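Side-chain contact in general odorant-binding protein 28a (Drosophila melanogaster, PDB 6QQ4), which probably binds odorants and pheromones as a small secreted helical carrier, and is involved in detecting the floral odour beta-ionone: residues G88-A93 against R112-K117. Residues are numbered along the deposited sequence; the frame is centred on the assembly and turned at random.
Sequences GDTCAA and RGEAKK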
ATOM      1  N   GLY A  88      10.138   2.372  -1.601  1.00 38.36           N
ATOM      2  CA  GLY A  88       9.474   3.502  -2.229  1.00 40.93           C
ATOM      3  C   GLY A  88      10.222   4.037  -3.441  1.00 46.00           C
ATOM      4  O   GLY A  88       9.637   4.262  -4.503  1.00 43.49           O
ATOM      5  N   ASP A  89      11.524   4.244  -3.293  1.00 42.40           N
ATOM      6  CA  ASP A  89      12.324   4.767  -4.400  1.00 47.81           C
ATOM      7  C   ASP A  89      12.406   3.774  -5.560  1.00 44.06           C
ATOM      8  O   ASP A  89      12.376   4.160  -6.736  1.00 41.61           O
ATOM      9  CB  ASP A  89      13.732   5.139  -3.921  1.00 45.99           C
ATOM     10  CG  ASP A  89      13.764   6.470  -3.204  0.34 45.92           C
ATOM     11  OD1 ASP A  89      12.778   7.226  -3.322  0.69 48.48           O
ATOM     12  OD2 ASP A  89      14.775   6.766  -2.533  0.58 48.68           O
ATOM     13  N   THR A  90      12.503   2.492  -5.228  1.00 41.36           N
ATOM     14  CA  THR A  90      12.476   1.452  -6.241  1.00 41.48           C
ATOM     15  C   THR A  90      11.141   1.439  -6.996  1.00 39.26           C
ATOM     16  O   THR A  90      11.112   1.496  -8.224  1.00 45.14           O
ATOM     17  CB  THR A  90      12.720   0.065  -5.628  1.00 39.19           C
ATOM     18  OG1 THR A  90      14.096  -0.053  -5.254  1.00 42.25           O
ATOM     19  CG2 THR A  90      12.384  -1.019  -6.627  1.00 38.38           C
ATOM     20  N   CYS A  91      10.041   1.387  -6.259  1.00 37.91           N
ATOM     21  CA  CYS A  91       8.746   1.112  -6.867  1.00 41.10           C
ATOM     22  C   CYS A  91       8.132   2.336  -7.544  1.00 43.26           C
ATOM     23  O   CYS A  91       7.325   2.191  -8.458  1.00 41.41           O
ATOM     24  CB  CYS A  91       7.792   0.534  -5.815  1.00 34.46           C
ATOM     25  SG  CYS A  91       8.324  -1.102  -5.218  1.00 35.85           S
ATOM     26  N   ALA A  92       8.544   3.534  -7.133  1.00 43.55           N
ATOM     27  CA  ALA A  92       8.088   4.762  -7.787  1.00 45.61           C
ATOM     28  C   ALA A  92       8.525   4.824  -9.238  1.00 45.13           C
ATOM     29  O   ALA A  92       8.038   5.659  -9.998  1.00 43.92           O
ATOM     30  CB  ALA A  92       8.594   5.998  -7.044  1.00 43.56           C
ATOM     31  N   ALA A  93       9.424   3.929  -9.629  1.00 44.88           N
ATOM     32  CA  ALA A  93       9.962   3.936 -10.980  1.00 42.67           C
ATOM     33  C   ALA A  93       9.247   2.983 -11.953  1.00 43.75           C
ATOM     34  O   ALA A  93       9.533   2.994 -13.154  1.00 43.27           O
ATOM     35  CB  ALA A  93      11.448   3.613 -10.936  1.00 42.73           C
ATOM     36  N   ARG A 112       5.282  -5.650  -2.275  1.00 28.51           N
ATOM     37  CA  ARG A 112       5.354  -6.996  -1.741  1.00 28.96           C
ATOM     38  C   ARG A 112       6.573  -7.714  -2.256  1.00 28.19           C
ATOM     39  O   ARG A 112       7.209  -8.454  -1.517  1.00 30.43           O
ATOM     40  CB  ARG A 112       4.115  -7.800  -2.102  1.00 28.51           C
ATOM     41  CG  ARG A 112       2.853  -7.323  -1.448  1.00 41.26           C
ATOM     42  CD  ARG A 112       1.768  -8.380  -1.552  1.00 35.66           C
ATOM     43  NE  ARG A 112       1.645  -8.863  -2.913  1.00 33.47           N
ATOM     44  CZ  ARG A 112       0.928  -8.261  -3.853  1.00 32.97           C
ATOM     45  NH1 ARG A 112       0.236  -7.155  -3.572  1.00 34.06           N
ATOM     46  NH2 ARG A 112       0.891  -8.780  -5.069  1.00 36.16           N
ATOM     47  N   GLY A 113       6.869  -7.507  -3.539  1.00 26.61           N
ATOM     48  CA  GLY A 113       8.000  -8.144  -4.185  1.00 26.89           C
ATOM     49  C   GLY A 113       9.293  -7.744  -3.512  1.00 30.78           C
ATOM     50  O   GLY A 113      10.094  -8.594  -3.130  1.00 30.40           O
ATOM     51  N   GLU A 114       9.484  -6.439  -3.364  1.00 28.72           N
ATOM     52  CA  GLU A 114      10.695  -5.908  -2.769  1.00 29.92           C
ATOM     53  C   GLU A 114      10.766  -6.305  -1.299  1.00 31.17           C
ATOM     54  O   GLU A 114      11.832  -6.634  -0.784  1.00 31.85           O
ATOM     55  CB  GLU A 114      10.736  -4.389  -2.929  1.00 32.20           C
ATOM     56  CG  GLU A 114      10.878  -3.952  -4.371  1.00 32.07           C
ATOM     57  CD  GLU A 114      12.150  -4.499  -4.980  1.00 41.69           C
ATOM     58  OE1 GLU A 114      13.221  -4.278  -4.370  1.00 37.24           O
ATOM     59  OE2 GLU A 114      12.080  -5.160  -6.043  1.00 42.47           O
ATOM     60  N   ALA A 115       9.619  -6.275  -0.631  1.00 31.83           N
ATOM     61  CA  ALA A 115       9.559  -6.627   0.786  1.00 34.85           C
ATOM     62  C   ALA A 115       9.979  -8.088   1.013  1.00 37.52           C
ATOM     63  O   ALA A 115      10.584  -8.405   2.029  1.00 39.16           O
ATOM     64  CB  ALA A 115       8.167  -6.370   1.340  1.00 31.07           C
ATOM     65  N   LYS A 116       9.675  -8.964   0.061  1.00 31.92           N
ATOM     66  CA  LYS A 116      10.095 -10.367   0.155  1.00 33.47           C
ATOM     67  C   LYS A 116      11.577 -10.515  -0.090  1.00 34.53           C
ATOM     68  O   LYS A 116      12.253 -11.296   0.574  1.00 41.49           O
ATOM     69  CB  LYS A 116       9.333 -11.232  -0.840  1.00 32.53           C
ATOM     70  CG  LYS A 116       7.870 -11.412  -0.507  1.00 31.28           C
ATOM     71  CD  LYS A 116       7.139 -11.922  -1.746  1.00 27.23           C
ATOM     72  CE  LYS A 116       5.670 -12.182  -1.471  1.00 35.19           C
ATOM     73  NZ  LYS A 116       5.503 -13.345  -0.580  1.00 35.96           N
ATOM     74  N   LYS A 117      12.075  -9.763  -1.061  1.00 35.02           N
ATOM     75  CA  LYS A 117      13.494  -9.752  -1.386  1.00 36.13           C
ATOM     76  C   LYS A 117      14.334  -9.257  -0.201  1.00 39.82           C
ATOM     77  O   LYS A 117      15.344  -9.866   0.147  1.00 39.53           O
ATOM     78  CB  LYS A 117      13.715  -8.895  -2.629  1.00 32.55           C
ATOM     79  CG  LYS A 117      15.156  -8.617  -3.007  1.00 41.78           C
ATOM     80  CD  LYS A 117      15.271  -8.320  -4.497  1.00 42.29           C
ATOM     81  CE  LYS A 117      14.119  -7.450  -5.001  1.00 45.46           C
ATOM     82  NZ  LYS A 117      14.252  -7.097  -6.457  1.00 39.92           N
TER
HETATM   83  O   HOH W   1      13.813  -1.730  -3.005  1.00 41.22           O
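The methyl of T90 sits over one face of the E114 carboxylate: T90 CG2 lies 3.9 Å from E114 CD, almost wholly along the normal to the carboxylate plane. T90 CG2 is almost equally far from E114 OE1 (4.1 Å) and E114 OE2 (4.2 Å), a centred approach, the two side chains arriving from opposite directions. Torsions explain this meeting. In T90, CG2 is anti to the backbone N, with OG1 beside that N; in E114, the bend at chi2 (-60°) brings the carboxylate across toward T90, and the turn about CG-CD (chi3) sets its face to the methyl.

One water spans the pair, 2.8 Å from T90 OG1 and donating to E114 OE1 at 3.0 Å, from the methyl's side of the carboxylate plane. On the other side, K117 NZ meets E114 OE2 at 2.9 Å in a salt bridge, on the syn side and 22° out of plane. The carboxylate is held through both oxygens, and the lysine probably stabilises its negative charge. Nearer the backbone, the E114 CG methylene touches C91 SG at 3.9 Å.

The buried area is just 98 Å², so direct packing is slight. C91 is disulfide-bonded to C110, one turn before E114; this is one of three disulfides stapling the helices, as in classical six-cysteine insect odorant-binding proteins, and it joins the last turn of helix 78-91 to helix 100-117.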